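Hypoxanthine phosphoribosyltransferase (Bacillus anthracis, PDB 3O7M) probably catalyses the transfer of a phosphoribosyl group from PRPP to hypoxanthine, yielding IMP and pyrophosphate in purine salvage. Local coordinates at residues 154-159 and 171-176; 129-134 and 148-153; 68-73 and 81-86. One frame throughout, in Å; residues are numbered along the deposited sequence.

Overall arrangement
Interactions 1 and 2 are neighbours, their centres about 12 Å apart, and they touch: I155 packs on L131 and I150, and Y158 on L130. The chain runs from the edge strand of interaction 2 into interaction 1, so the end of the mixed core sheet is joined to the small three-stranded antiparallel sheet, probably the hood of the phosphoribosyltransferase fold. A beta-mercaptoethanol, probably from the crystallisation liquor, lies about 3 Å from the F154 side chain (nearest atoms) and may mark a pocket. Interaction 3 belongs to the same core sheet as interaction 2 but is remote, its centre about 22 Å from interaction 2 and about 24 Å from interaction 1, and it faces another subunit.

Interaction 1 (154-159 and 171-176)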
ATOM      1  N   PHE B 154     -20.372 -12.448 -19.748  1.00 52.47           N
ATOM      2  CA  PHE B 154     -19.051 -11.951 -19.477  1.00 49.29           C
ATOM      3  C   PHE B 154     -19.057 -10.796 -20.459  1.00 46.26           C
ATOM      4  O   PHE B 154     -19.485 -10.966 -21.607  1.00 45.19           O
ATOM      5  CB  PHE B 154     -17.971 -12.937 -19.898  1.00 50.84           C
ATOM      6  CG  PHE B 154     -17.939 -14.203 -19.084  1.00 53.49           C
ATOM      7  CD1 PHE B 154     -17.421 -14.196 -17.794  1.00 55.05           C
ATOM      8  CD2 PHE B 154     -18.387 -15.400 -19.618  1.00 57.27           C
ATOM      9  CE1 PHE B 154     -17.367 -15.358 -17.042  1.00 56.09           C
ATOM     10  CE2 PHE B 154     -18.333 -16.569 -18.868  1.00 59.33           C
ATOM     11  CZ  PHE B 154     -17.821 -16.542 -17.580  1.00 58.11           C
ATOM     12  N   ILE B 155     -18.641  -9.620 -20.029  1.00 42.55           N
ATOM     13  CA  ILE B 155     -18.566  -8.504 -20.962  1.00 41.07           C
ATOM     14  C   ILE B 155     -17.207  -7.860 -20.779  1.00 38.52           C
ATOM     15  O   ILE B 155     -16.602  -7.981 -19.725  1.00 37.79           O
ATOM     16  CB  ILE B 155     -19.680  -7.467 -20.723  1.00 40.60           C
ATOM     17  CG1 ILE B 155     -19.530  -6.870 -19.330  1.00 41.32           C
ATOM     18  CG2 ILE B 155     -21.078  -8.135 -20.890  1.00 41.62           C
ATOM     19  CD1 ILE B 155     -20.291  -5.611 -19.165  1.00 45.60           C
ATOM     20  N   VAL B 156     -16.747  -7.166 -21.811  1.00 36.34           N
ATOM     21  CA  VAL B 156     -15.449  -6.531 -21.802  1.00 34.22           C
ATOM     22  C   VAL B 156     -15.570  -5.189 -22.488  1.00 33.49           C
ATOM     23  O   VAL B 156     -16.583  -4.912 -23.168  1.00 32.80           O
ATOM     24  CB  VAL B 156     -14.426  -7.356 -22.601  1.00 35.61           C
ATOM     25  CG1 VAL B 156     -14.180  -8.722 -21.944  1.00 36.10           C
ATOM     26  CG2 VAL B 156     -14.891  -7.519 -24.051  1.00 35.52           C
ATOM     27  N   GLY B 157     -14.541  -4.361 -22.302  1.00 31.69           N
ATOM     28  CA  GLY B 157     -14.460  -3.071 -22.951  1.00 29.81           C
ATOM     29  C   GLY B 157     -14.673  -1.883 -22.041  1.00 28.79           C
ATOM     30  O   GLY B 157     -15.206  -1.996 -20.927  1.00 28.17           O
ATOM     31  N   TYR B 158     -14.233  -0.726 -22.524  1.00 27.39           N
ATOM     32  CA  TYR B 158     -14.468   0.527 -21.824  1.00 27.42           C
ATOM     33  C   TYR B 158     -13.981   0.436 -20.386  1.00 26.99           C
ATOM     34  O   TYR B 158     -14.678   0.834 -19.445  1.00 27.78           O
ATOM     35  CB  TYR B 158     -15.951   0.861 -21.874  1.00 26.21           C
ATOM     36  CG  TYR B 158     -16.295   2.303 -21.573  1.00 25.84           C
ATOM     37  CD1 TYR B 158     -16.098   3.307 -22.519  1.00 25.17           C
ATOM     38  CD2 TYR B 158     -16.886   2.657 -20.366  1.00 25.10           C
ATOM     39  CE1 TYR B 158     -16.472   4.635 -22.252  1.00 26.51           C
ATOM     40  CE2 TYR B 158     -17.238   3.948 -20.100  1.00 25.45           C
ATOM     41  CZ  TYR B 158     -17.020   4.938 -21.026  1.00 26.59           C
ATOM     42  OH  TYR B 158     -17.398   6.222 -20.708  1.00 29.76           O
ATOM     43  N   GLY B 159     -12.787  -0.107 -20.250  1.00 26.64           N
ATOM     44  CA  GLY B 159     -12.118  -0.271 -18.957  1.00 26.68           C
ATOM     45  C   GLY B 159     -12.293  -1.629 -18.311  1.00 26.80           C
ATOM     46  O   GLY B 159     -11.535  -1.973 -17.388  1.00 29.03           O
ATOM     47  N   PHE B 171     -16.028   0.263 -26.846  1.00 28.43           N
ATOM     48  CA  PHE B 171     -17.401  -0.154 -26.678  1.00 28.25           C
ATOM     49  C   PHE B 171     -17.434  -1.316 -25.699  1.00 28.42           C
ATOM     50  O   PHE B 171     -16.384  -1.812 -25.291  1.00 28.23           O
ATOM     51  CB  PHE B 171     -18.006  -0.585 -28.017  1.00 29.82           C
ATOM     52  CG  PHE B 171     -17.176  -1.591 -28.763  1.00 30.96           C
ATOM     53  CD1 PHE B 171     -17.297  -2.938 -28.499  1.00 34.64           C
ATOM     54  CD2 PHE B 171     -16.236  -1.185 -29.688  1.00 33.43           C
ATOM     55  CE1 PHE B 171     -16.520  -3.867 -29.182  1.00 35.35           C
ATOM     56  CE2 PHE B 171     -15.460  -2.110 -30.356  1.00 35.70           C
ATOM     57  CZ  PHE B 171     -15.611  -3.439 -30.109  1.00 35.92           C
ATOM     58  N   ILE B 172     -18.640  -1.686 -25.274  1.00 28.26           N
ATOM     59  CA  ILE B 172     -18.860  -2.839 -24.413  1.00 30.01           C
ATOM     60  C   ILE B 172     -19.327  -3.979 -25.319  1.00 31.61           C
ATOM     61  O   ILE B 172     -20.225  -3.801 -26.168  1.00 30.97           O
ATOM     62  CB  ILE B 172     -19.941  -2.550 -23.345  1.00 29.72           C
ATOM     63  CG1 ILE B 172     -19.486  -1.458 -22.358  1.00 30.44           C
ATOM     64  CG2 ILE B 172     -20.304  -3.804 -22.588  1.00 30.02           C
ATOM     65  CD1 ILE B 172     -18.699  -1.917 -21.210  1.00 32.36           C
ATOM     66  N   ALA B 173     -18.706  -5.141 -25.166  1.00 32.91           N
ATOM     67  CA  ALA B 173     -19.060  -6.319 -25.951  1.00 35.08           C
ATOM     68  C   ALA B 173     -19.188  -7.541 -25.042  1.00 36.93           C
ATOM     69  O   ALA B 173     -18.631  -7.572 -23.958  1.00 36.36           O
ATOM     70  CB  ALA B 173     -18.014  -6.569 -26.996  1.00 36.10           C
ATOM     71  N   SER B 174     -19.987  -8.513 -25.457  1.00 40.47           N
ATOM     72  CA  SER B 174     -20.095  -9.769 -24.726  1.00 42.92           C
ATOM     73  C   SER B 174     -18.953 -10.612 -25.252  1.00 45.42           C
ATOM     74  O   SER B 174     -18.533 -10.429 -26.392  1.00 44.80           O
ATOM     75  CB  SER B 174     -21.411 -10.466 -25.037  1.00 44.07           C
ATOM     76  OG  SER B 174     -21.570 -10.570 -26.434  1.00 44.24           O
ATOM     77  N   VAL B 175     -18.448 -11.512 -24.413  1.00 48.31           N
ATOM     78  CA  VAL B 175     -17.340 -12.389 -24.779  1.00 51.33           C
ATOM     79  C   VAL B 175     -17.699 -13.846 -24.510  1.00 54.46           C
ATOM     80  O   VAL B 175     -18.253 -14.160 -23.456  1.00 55.30           O
ATOM     81  CB  VAL B 175     -16.088 -12.039 -23.969  1.00 50.55           C
ATOM     82  CG1 VAL B 175     -15.063 -13.165 -24.060  1.00 53.97           C
ATOM     83  CG2 VAL B 175     -15.503 -10.719 -24.442  1.00 49.90           C
ATOM     84  N   VAL B 176     -17.368 -14.721 -25.459  1.00 57.50           N
ATOM     85  CA  VAL B 176     -17.646 -16.161 -25.358  1.00 60.25           C
ATOM     86  C   VAL B 176     -16.627 -16.834 -24.444  1.00 61.17           C
ATOM     87  O   VAL B 176     -15.451 -16.952 -24.801  1.00 61.72           O
ATOM     88  CB  VAL B 176     -17.529 -16.857 -26.717  1.00 61.98           C
ATOM     89  CG1 VAL B 176     -18.075 -18.294 -26.631  1.00 65.14           C
ATOM     90  CG2 VAL B 176     -18.258 -16.079 -27.795  1.00 62.49           C
TER
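A173 O is held by V156 N at 2.9 Å, nearly along the C=O axis, and by a CA-H contact from I155 CA at 3.1 Å. The reciprocal bond, A173 N to V156 O, is also 2.9 Å, which makes V156 and A173 a hydrogen-bonded antiparallel pair. Further along, V175 N reaches F154 O at 3.0 Å from above the carbonyl plane. The side chains of V156 and V175 meet at about a right angle, and their CG2 methyls are tight at 3.3 Å; with CG2 of V175 anti to its carbonyl carbon (chi1 165° for CG1), that methyl is directed at both branches of V156. On the sheet face of I155 and S174, I155 CD1 lies 3.9 Å from I172 CG2. G157 (phi 108°, psi 162°) suits its place by having no CB to press on the preceding carbonyl oxygen or on F171 O. I172 CD1 rests on Y158 CB, while the tyrosine ring runs on to helix 15-32 and its OH bonds to D53. Strand 8-13 takes the other edge of 172-175. The paired amides thus satisfy buried backbone polarity, and beta-branched residues make apolar contacts on both faces, I155 with I172 and V156 with V175.

Interaction 2 (129-134 and 148-153); sequences TLLDKP and FQIPDE
The extended chain of K133 crosses I150 obliquely, and its CE methylene is pressed to 3.3 Å from I150 CD1. With CG anti to the carbonyl carbon (chi1 -69°) and every later torsion trans, the lysine runs past the isoleucine and delivers NZ to D152, which it meets at about a right angle. NZ forms a salt bridge to D152 OD2 at 3.2 Å, approaching from above the carboxylate plane, 69° out of it, and makes a weak hydrogen bond to E153 O. Lysine suits this place, its methylenes lying on an apolar neighbour while its amino group meets polar atoms. On the face shared by L131 and F148, L131 slants across F148 and, further on, I150, its CD2 lying 3.9 Å from F148 CB and 3.8 Å from I150 CG2; I13 of strand 8-13 touches L131 and F148 as well. The backbones pair in parallel: F148 N bonds to L130 O and D132 N to F148 O, both at 2.8 Å, and I150 N weakly to D132 O. D132 turns to the opposite face, where R137 forms a salt bridge with its OD1, probably offsetting the charge. Leucine and isoleucine thus seal the joint, whereas the K133 ammonium is held loosely by D152 and E153 O.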
ATOM      1  N   THR B 129     -22.585   3.396 -10.983  1.00 26.70           N
ATOM      2  CA  THR B 129     -22.011   2.267 -11.673  1.00 25.63           C
ATOM      3  C   THR B 129     -22.350   2.304 -13.162  1.00 26.22           C
ATOM      4  O   THR B 129     -23.476   2.650 -13.541  1.00 26.41           O
ATOM      5  CB  THR B 129     -22.485   0.932 -11.045  1.00 26.39           C
ATOM      6  OG1 THR B 129     -21.806  -0.159 -11.687  1.00 27.55           O
ATOM      7  CG2 THR B 129     -24.024   0.757 -11.165  1.00 23.88           C
ATOM      8  N   LEU B 130     -21.405   1.937 -14.015  1.00 25.72           N
ATOM      9  CA  LEU B 130     -21.673   1.927 -15.462  1.00 26.04           C
ATOM     10  C   LEU B 130     -22.671   0.822 -15.802  1.00 26.99           C
ATOM     11  O   LEU B 130     -23.632   1.023 -16.568  1.00 25.31           O
ATOM     12  CB  LEU B 130     -20.401   1.696 -16.266  1.00 26.49           C
ATOM     13  CG  LEU B 130     -20.648   1.630 -17.784  1.00 26.76           C
ATOM     14  CD1 LEU B 130     -21.112   2.946 -18.311  1.00 28.76           C
ATOM     15  CD2 LEU B 130     -19.360   1.179 -18.517  1.00 31.30           C
ATOM     16  N   LEU B 131     -22.437  -0.340 -15.207  1.00 26.41           N
ATOM     17  CA  LEU B 131     -23.264  -1.500 -15.424  1.00 28.70           C
ATOM     18  C   LEU B 131     -23.799  -2.043 -14.098  1.00 30.18           C
ATOM     19  O   LEU B 131     -23.110  -2.000 -13.081  1.00 28.98           O
ATOM     20  CB  LEU B 131     -22.446  -2.587 -16.123  1.00 28.60           C
ATOM     21  CG  LEU B 131     -21.722  -2.181 -17.400  1.00 29.36           C
ATOM     22  CD1 LEU B 131     -20.835  -3.334 -17.871  1.00 30.92           C
ATOM     23  CD2 LEU B 131     -22.708  -1.746 -18.534  1.00 27.80           C
ATOM     24  N   ASP B 132     -25.001  -2.608 -14.142  1.00 32.31           N
ATOM     25  CA  ASP B 132     -25.656  -3.150 -12.952  1.00 34.86           C
ATOM     26  C   ASP B 132     -26.239  -4.530 -13.263  1.00 37.07           C
ATOM     27  O   ASP B 132     -26.717  -4.786 -14.374  1.00 36.36           O
ATOM     28  CB  ASP B 132     -26.763  -2.184 -12.513  1.00 34.91           C
ATOM     29  CG  ASP B 132     -27.226  -2.395 -11.063  1.00 39.17           C
ATOM     30  OD1 ASP B 132     -26.520  -3.057 -10.255  1.00 38.92           O
ATOM     31  OD2 ASP B 132     -28.314  -1.861 -10.733  1.00 42.91           O
ATOM     32  N   LYS B 133     -26.175  -5.430 -12.285  1.00 39.32           N
ATOM     33  CA  LYS B 133     -26.791  -6.750 -12.414  1.00 42.47           C
ATOM     34  C   LYS B 133     -27.528  -6.986 -11.137  1.00 44.51           C
ATOM     35  O   LYS B 133     -27.103  -7.817 -10.335  1.00 44.53           O
ATOM     36  CB  LYS B 133     -25.766  -7.848 -12.632  1.00 43.19           C
ATOM     37  CG  LYS B 133     -25.077  -7.798 -13.970  1.00 44.85           C
ATOM     38  CD  LYS B 133     -24.164  -9.011 -14.136  1.00 47.66           C
ATOM     39  CE  LYS B 133     -23.379  -8.980 -15.439  1.00 47.97           C
ATOM     40  NZ  LYS B 133     -22.410 -10.122 -15.493  1.00 49.76           N
ATOM     41  N   PRO B 134     -28.634  -6.242 -10.930  1.00 46.67           N
ATOM     42  CA  PRO B 134     -29.376  -6.308  -9.670  1.00 48.51           C
ATOM     43  C   PRO B 134     -29.964  -7.672  -9.340  1.00 51.70           C
ATOM     44  O   PRO B 134     -30.176  -7.971  -8.156  1.00 53.02           O
ATOM     45  CB  PRO B 134     -30.475  -5.250  -9.834  1.00 48.72           C
ATOM     46  CG  PRO B 134     -30.611  -5.049 -11.282  1.00 47.78           C
ATOM     47  CD  PRO B 134     -29.251  -5.290 -11.872  1.00 46.22           C
ATOM     48  N   PHE B 148     -26.308   1.051 -17.378  1.00 26.83           N
ATOM     49  CA  PHE B 148     -27.034  -0.001 -18.061  1.00 28.62           C
ATOM     50  C   PHE B 148     -27.145  -1.292 -17.253  1.00 30.08           C
ATOM     51  O   PHE B 148     -26.271  -1.610 -16.434  1.00 29.43           O
ATOM     52  CB  PHE B 148     -26.277  -0.372 -19.353  1.00 28.08           C
ATOM     53  CG  PHE B 148     -26.068   0.784 -20.300  1.00 26.61           C
ATOM     54  CD1 PHE B 148     -24.981   1.629 -20.153  1.00 28.64           C
ATOM     55  CD2 PHE B 148     -26.944   1.005 -21.341  1.00 26.21           C
ATOM     56  CE1 PHE B 148     -24.787   2.688 -21.004  1.00 25.79           C
ATOM     57  CE2 PHE B 148     -26.756   2.066 -22.200  1.00 26.78           C
ATOM     58  CZ  PHE B 148     -25.667   2.905 -22.026  1.00 26.55           C
ATOM     59  N   GLN B 149     -28.231  -2.019 -17.472  0.50 31.88           N
ATOM     60  CA  GLN B 149     -28.380  -3.332 -16.887  0.50 34.11           C
ATOM     61  C   GLN B 149     -28.004  -4.295 -17.994  0.50 36.05           C
ATOM     62  O   GLN B 149     -28.418  -4.127 -19.142  0.50 35.83           O
ATOM     63  CB  GLN B 149     -29.793  -3.582 -16.353  0.50 35.54           C
ATOM     64  CG  GLN B 149     -30.024  -3.026 -14.949  0.50 37.04           C
ATOM     65  CD  GLN B 149     -31.480  -3.139 -14.488  0.50 40.61           C
ATOM     66  OE1 GLN B 149     -31.888  -2.495 -13.521  0.50 41.56           O
ATOM     67  NE2 GLN B 149     -32.273  -3.939 -15.202  0.50 43.07           N
ATOM     68  N   ILE B 150     -27.137  -5.250 -17.677  1.00 37.61           N
ATOM     69  CA  ILE B 150     -26.722  -6.248 -18.657  1.00 41.98           C
ATOM     70  C   ILE B 150     -27.104  -7.637 -18.185  1.00 45.68           C
ATOM     71  O   ILE B 150     -26.945  -7.958 -17.006  1.00 46.36           O
ATOM     72  CB  ILE B 150     -25.198  -6.231 -18.941  1.00 42.60           C
ATOM     73  CG1 ILE B 150     -24.408  -6.599 -17.699  1.00 44.22           C
ATOM     74  CG2 ILE B 150     -24.759  -4.862 -19.472  1.00 44.40           C
ATOM     75  CD1 ILE B 150     -22.942  -6.943 -17.971  1.00 48.70           C
ATOM     76  N   PRO B 151     -27.608  -8.463 -19.107  1.00 49.80           N
ATOM     77  CA  PRO B 151     -28.015  -9.794 -18.752  1.00 53.29           C
ATOM     78  C   PRO B 151     -26.761 -10.580 -18.554  1.00 55.19           C
ATOM     79  O   PRO B 151     -25.981 -10.733 -19.491  1.00 56.30           O
ATOM     80  CB  PRO B 151     -28.749 -10.281 -19.992  1.00 54.33           C
ATOM     81  CG  PRO B 151     -28.095  -9.592 -21.109  1.00 52.77           C
ATOM     82  CD  PRO B 151     -27.460  -8.326 -20.563  1.00 50.57           C
ATOM     83  N   ASP B 152     -26.574 -11.032 -17.325  1.00 57.34           N
ATOM     84  CA  ASP B 152     -25.400 -11.768 -16.906  1.00 58.70           C
ATOM     85  C   ASP B 152     -24.719 -12.579 -18.004  1.00 59.33           C
ATOM     86  O   ASP B 152     -25.190 -13.646 -18.412  1.00 62.26           O
ATOM     87  CB  ASP B 152     -25.736 -12.653 -15.712  1.00 60.30           C
ATOM     88  CG  ASP B 152     -24.504 -13.237 -15.077  1.00 63.36           C
ATOM     89  OD1 ASP B 152     -24.072 -14.331 -15.511  1.00 69.24           O
ATOM     90  OD2 ASP B 152     -23.985 -12.612 -14.123  1.00 66.11           O
ATOM     91  N   GLU B 153     -23.622 -12.014 -18.485  1.00 57.47           N
ATOM     92  CA  GLU B 153     -22.762 -12.614 -19.464  1.00 57.21           C
ATOM     93  C   GLU B 153     -21.362 -12.334 -18.889  1.00 54.67           C
ATOM     94  O   GLU B 153     -21.186 -12.086 -17.694  1.00 55.18           O
ATOM     95  CB  GLU B 153     -22.924 -11.874 -20.803  1.00 57.37           C
ATOM     96  CG  GLU B 153     -24.298 -12.001 -21.480  1.00 59.90           C
ATOM     97  CD  GLU B 153     -24.585 -10.889 -22.502  1.00 61.80           C
ATOM     98  OE1 GLU B 153     -24.599 -11.176 -23.715  1.00 63.69           O
ATOM     99  OE2 GLU B 153     -24.796  -9.723 -22.103  1.00 63.34           O
TER

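Interaction 3 (68-73 and 81-86)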
ATOM      1  N   SER B  68      -8.482   0.999  -4.037  1.00 28.41           N
ATOM      2  CA  SER B  68      -8.243  -0.320  -4.555  1.00 29.44           C
ATOM      3  C   SER B  68      -8.357  -1.311  -3.403  1.00 30.12           C
ATOM      4  O   SER B  68      -7.800  -1.082  -2.318  1.00 28.53           O
ATOM      5  CB  SER B  68      -6.879  -0.368  -5.219  1.00 30.46           C
ATOM      6  OG  SER B  68      -6.461  -1.711  -5.313  1.00 37.77           O
ATOM      7  N   ALA B  69      -9.081  -2.396  -3.652  1.00 30.33           N
ATOM      8  CA  ALA B  69      -9.314  -3.429  -2.660  1.00 33.11           C
ATOM      9  C   ALA B  69      -9.046  -4.784  -3.306  1.00 34.79           C
ATOM     10  O   ALA B  69      -9.035  -4.898  -4.541  1.00 34.88           O
ATOM     11  CB  ALA B  69     -10.743  -3.332  -2.117  1.00 32.10           C
ATOM     12  N   SER B  70      -8.751  -5.792  -2.498  1.00 36.64           N
ATOM     13  CA  SER B  70      -8.515  -7.128  -3.028  1.00 39.47           C
ATOM     14  C   SER B  70      -9.252  -8.101  -2.128  1.00 40.76           C
ATOM     15  O   SER B  70      -9.471  -7.840  -0.948  1.00 38.54           O
ATOM     16  CB  SER B  70      -7.016  -7.469  -3.133  1.00 40.47           C
ATOM     17  OG  SER B  70      -6.368  -7.439  -1.872  1.00 44.60           O
ATOM     18  N   SER B  71      -9.669  -9.225  -2.689  1.00 43.17           N
ATOM     19  CA  SER B  71     -10.481 -10.138  -1.914  1.00 45.19           C
ATOM     20  C   SER B  71      -9.608 -10.944  -0.969  1.00 46.23           C
ATOM     21  O   SER B  71      -8.397 -11.072  -1.174  1.00 46.62           O
ATOM     22  CB  SER B  71     -11.275 -11.067  -2.831  1.00 46.50           C
ATOM     23  OG  SER B  71     -10.554 -12.246  -3.063  1.00 49.98           O
ATOM     24  N   TYR B  72     -10.234 -11.450   0.090  1.00 47.85           N
ATOM     25  CA  TYR B  72      -9.585 -12.334   1.044  1.00 48.97           C
ATOM     26  C   TYR B  72      -9.790 -13.799   0.620  1.00 52.36           C
ATOM     27  O   TYR B  72      -9.422 -14.723   1.333  1.00 54.60           O
ATOM     28  CB  TYR B  72     -10.128 -12.111   2.460  1.00 49.02           C
ATOM     29  CG  TYR B  72      -9.553 -10.899   3.159  1.00 43.01           C
ATOM     30  CD1 TYR B  72      -8.279 -10.938   3.733  1.00 42.26           C
ATOM     31  CD2 TYR B  72     -10.285  -9.737   3.284  1.00 39.72           C
ATOM     32  CE1 TYR B  72      -7.746  -9.824   4.403  1.00 38.54           C
ATOM     33  CE2 TYR B  72      -9.756  -8.611   3.932  1.00 38.53           C
ATOM     34  CZ  TYR B  72      -8.491  -8.666   4.503  1.00 37.74           C
ATOM     35  OH  TYR B  72      -7.980  -7.533   5.137  1.00 37.15           O
ATOM     36  N   GLY B  73     -10.370 -14.014  -0.550  1.00 53.93           N
ATOM     37  CA  GLY B  73     -10.579 -15.370  -1.044  1.00 56.78           C
ATOM     38  C   GLY B  73     -12.023 -15.773  -0.874  1.00 58.63           C
ATOM     39  O   GLY B  73     -12.925 -14.987  -1.186  1.00 57.79           O
ATOM     40  N   LYS B  81     -16.100  -8.960   2.458  1.00 40.57           N
ATOM     41  CA  LYS B  81     -14.921  -8.493   3.185  1.00 39.44           C
ATOM     42  C   LYS B  81     -13.745  -8.415   2.190  1.00 38.25           C
ATOM     43  O   LYS B  81     -13.379  -9.432   1.583  1.00 38.05           O
ATOM     44  CB  LYS B  81     -14.575  -9.456   4.329  1.00 40.22           C
ATOM     45  CG  LYS B  81     -13.459  -8.923   5.214  1.00 40.33           C
ATOM     46  CD  LYS B  81     -13.083  -9.886   6.297  1.00 37.50           C
ATOM     47  CE  LYS B  81     -12.324 -11.088   5.773  1.00 38.06           C
ATOM     48  NZ  LYS B  81     -11.923 -11.992   6.876  1.00 33.54           N
ATOM     49  N   VAL B  82     -13.173  -7.225   2.019  1.00 35.09           N
ATOM     50  CA  VAL B  82     -12.022  -7.061   1.134  1.00 34.90           C
ATOM     51  C   VAL B  82     -10.897  -6.328   1.874  1.00 34.52           C
ATOM     52  O   VAL B  82     -11.148  -5.630   2.858  1.00 34.97           O
ATOM     53  CB  VAL B  82     -12.342  -6.235  -0.136  1.00 33.32           C
ATOM     54  CG1 VAL B  82     -13.104  -7.065  -1.197  1.00 32.91           C
ATOM     55  CG2 VAL B  82     -13.079  -4.923   0.220  1.00 32.18           C
ATOM     56  N   LYS B  83      -9.659  -6.507   1.442  1.00 34.74           N
ATOM     57  CA  LYS B  83      -8.605  -5.728   2.055  1.00 34.18           C
ATOM     58  C   LYS B  83      -8.271  -4.498   1.237  1.00 33.81           C
ATOM     59  O   LYS B  83      -8.225  -4.527  -0.019  1.00 32.32           O
ATOM     60  CB  LYS B  83      -7.366  -6.508   2.378  1.00 36.85           C
ATOM     61  CG  LYS B  83      -6.630  -7.087   1.326  1.00 38.37           C
ATOM     62  CD  LYS B  83      -5.193  -7.106   1.857  1.00 38.59           C
ATOM     63  CE  LYS B  83      -4.301  -8.080   1.160  1.00 40.76           C
ATOM     64  NZ  LYS B  83      -4.258  -9.480   1.724  1.00 41.03           N
ATOM     65  N   LEU B  84      -8.099  -3.398   1.949  1.00 32.27           N
ATOM     66  CA  LEU B  84      -7.807  -2.149   1.294  1.00 31.92           C
ATOM     67  C   LEU B  84      -6.349  -2.148   0.918  1.00 31.53           C
ATOM     68  O   LEU B  84      -5.482  -2.253   1.780  1.00 31.11           O
ATOM     69  CB  LEU B  84      -8.144  -0.973   2.202  1.00 32.36           C
ATOM     70  CG  LEU B  84      -9.613  -0.891   2.561  1.00 35.23           C
ATOM     71  CD1 LEU B  84      -9.827   0.451   3.279  1.00 39.55           C
ATOM     72  CD2 LEU B  84     -10.551  -0.995   1.294  1.00 36.55           C
ATOM     73  N   LEU B  85      -6.092  -2.084  -0.383  1.00 30.69           N
ATOM     74  CA  LEU B  85      -4.746  -2.055  -0.907  1.00 32.56           C
ATOM     75  C   LEU B  85      -4.305  -0.634  -1.027  1.00 32.59           C
ATOM     76  O   LEU B  85      -3.190  -0.301  -0.696  1.00 34.02           O
ATOM     77  CB  LEU B  85      -4.680  -2.721  -2.272  1.00 32.91           C
ATOM     78  CG  LEU B  85      -4.879  -4.231  -2.223  1.00 35.05           C
ATOM     79  CD1 LEU B  85      -4.847  -4.766  -3.670  1.00 39.00           C
ATOM     80  CD2 LEU B  85      -3.809  -4.882  -1.343  1.00 36.99           C
ATOM     81  N   LYS B  86      -5.183   0.200  -1.540  1.00 32.54           N
ATOM     82  CA  LYS B  86      -4.906   1.615  -1.584  1.00 32.81           C
ATOM     83  C   LYS B  86      -6.120   2.341  -1.077  1.00 31.21           C
ATOM     84  O   LYS B  86      -7.205   2.268  -1.669  1.00 31.53           O
ATOM     85  CB  LYS B  86      -4.557   2.103  -2.998  1.00 33.19           C
ATOM     86  CG  LYS B  86      -4.326   3.613  -3.074  1.00 36.29           C
ATOM     87  CD  LYS B  86      -3.120   4.025  -2.216  1.00 39.67           C
ATOM     88  CE  LYS B  86      -2.811   5.537  -2.291  1.00 41.71           C
ATOM     89  NZ  LYS B  86      -3.905   6.429  -1.777  1.00 41.68           N
TER
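Y72 lies between two lysines of segment 81-86, crossing each at about a right angle. K81 bends at its third torsion (chi3 72°) to carry NZ over one ring face, 4.8 Å from the Y72 ring centroid and 20° off the normal, a cation-pi contact. K83 CG stands over the opposite face, and K83 CB lies 3.0 Å from Y72 OH. The short S70 side chain lets K83 CG and L85 CD1 lie against it. The backbone ladder sets these side chains: K83 N bonds to S70 O at 2.7 Å and S70 N to K83 O at 2.8 Å. At the other end S68 O accepts two amides from the same face of its plane, L85 N at 2.8 Å and K86 N at 3.0 Å, while S68 N bonds to K86 O. Further out, Y72 OH bonds to I88 O and K83 NZ pairs with D89, both of the third subunit, whereas K81 NZ bonds to Q75 of its own chain and to T93 of the third subunit. S71 OG accepts G73 N in an ST turn. Together these form an antiparallel strand pair with a classic beta bulge; the connection, here ordered largely as helix 74-79, probably corresponds to the flexible loop of the phosphoribosyltransferase fold.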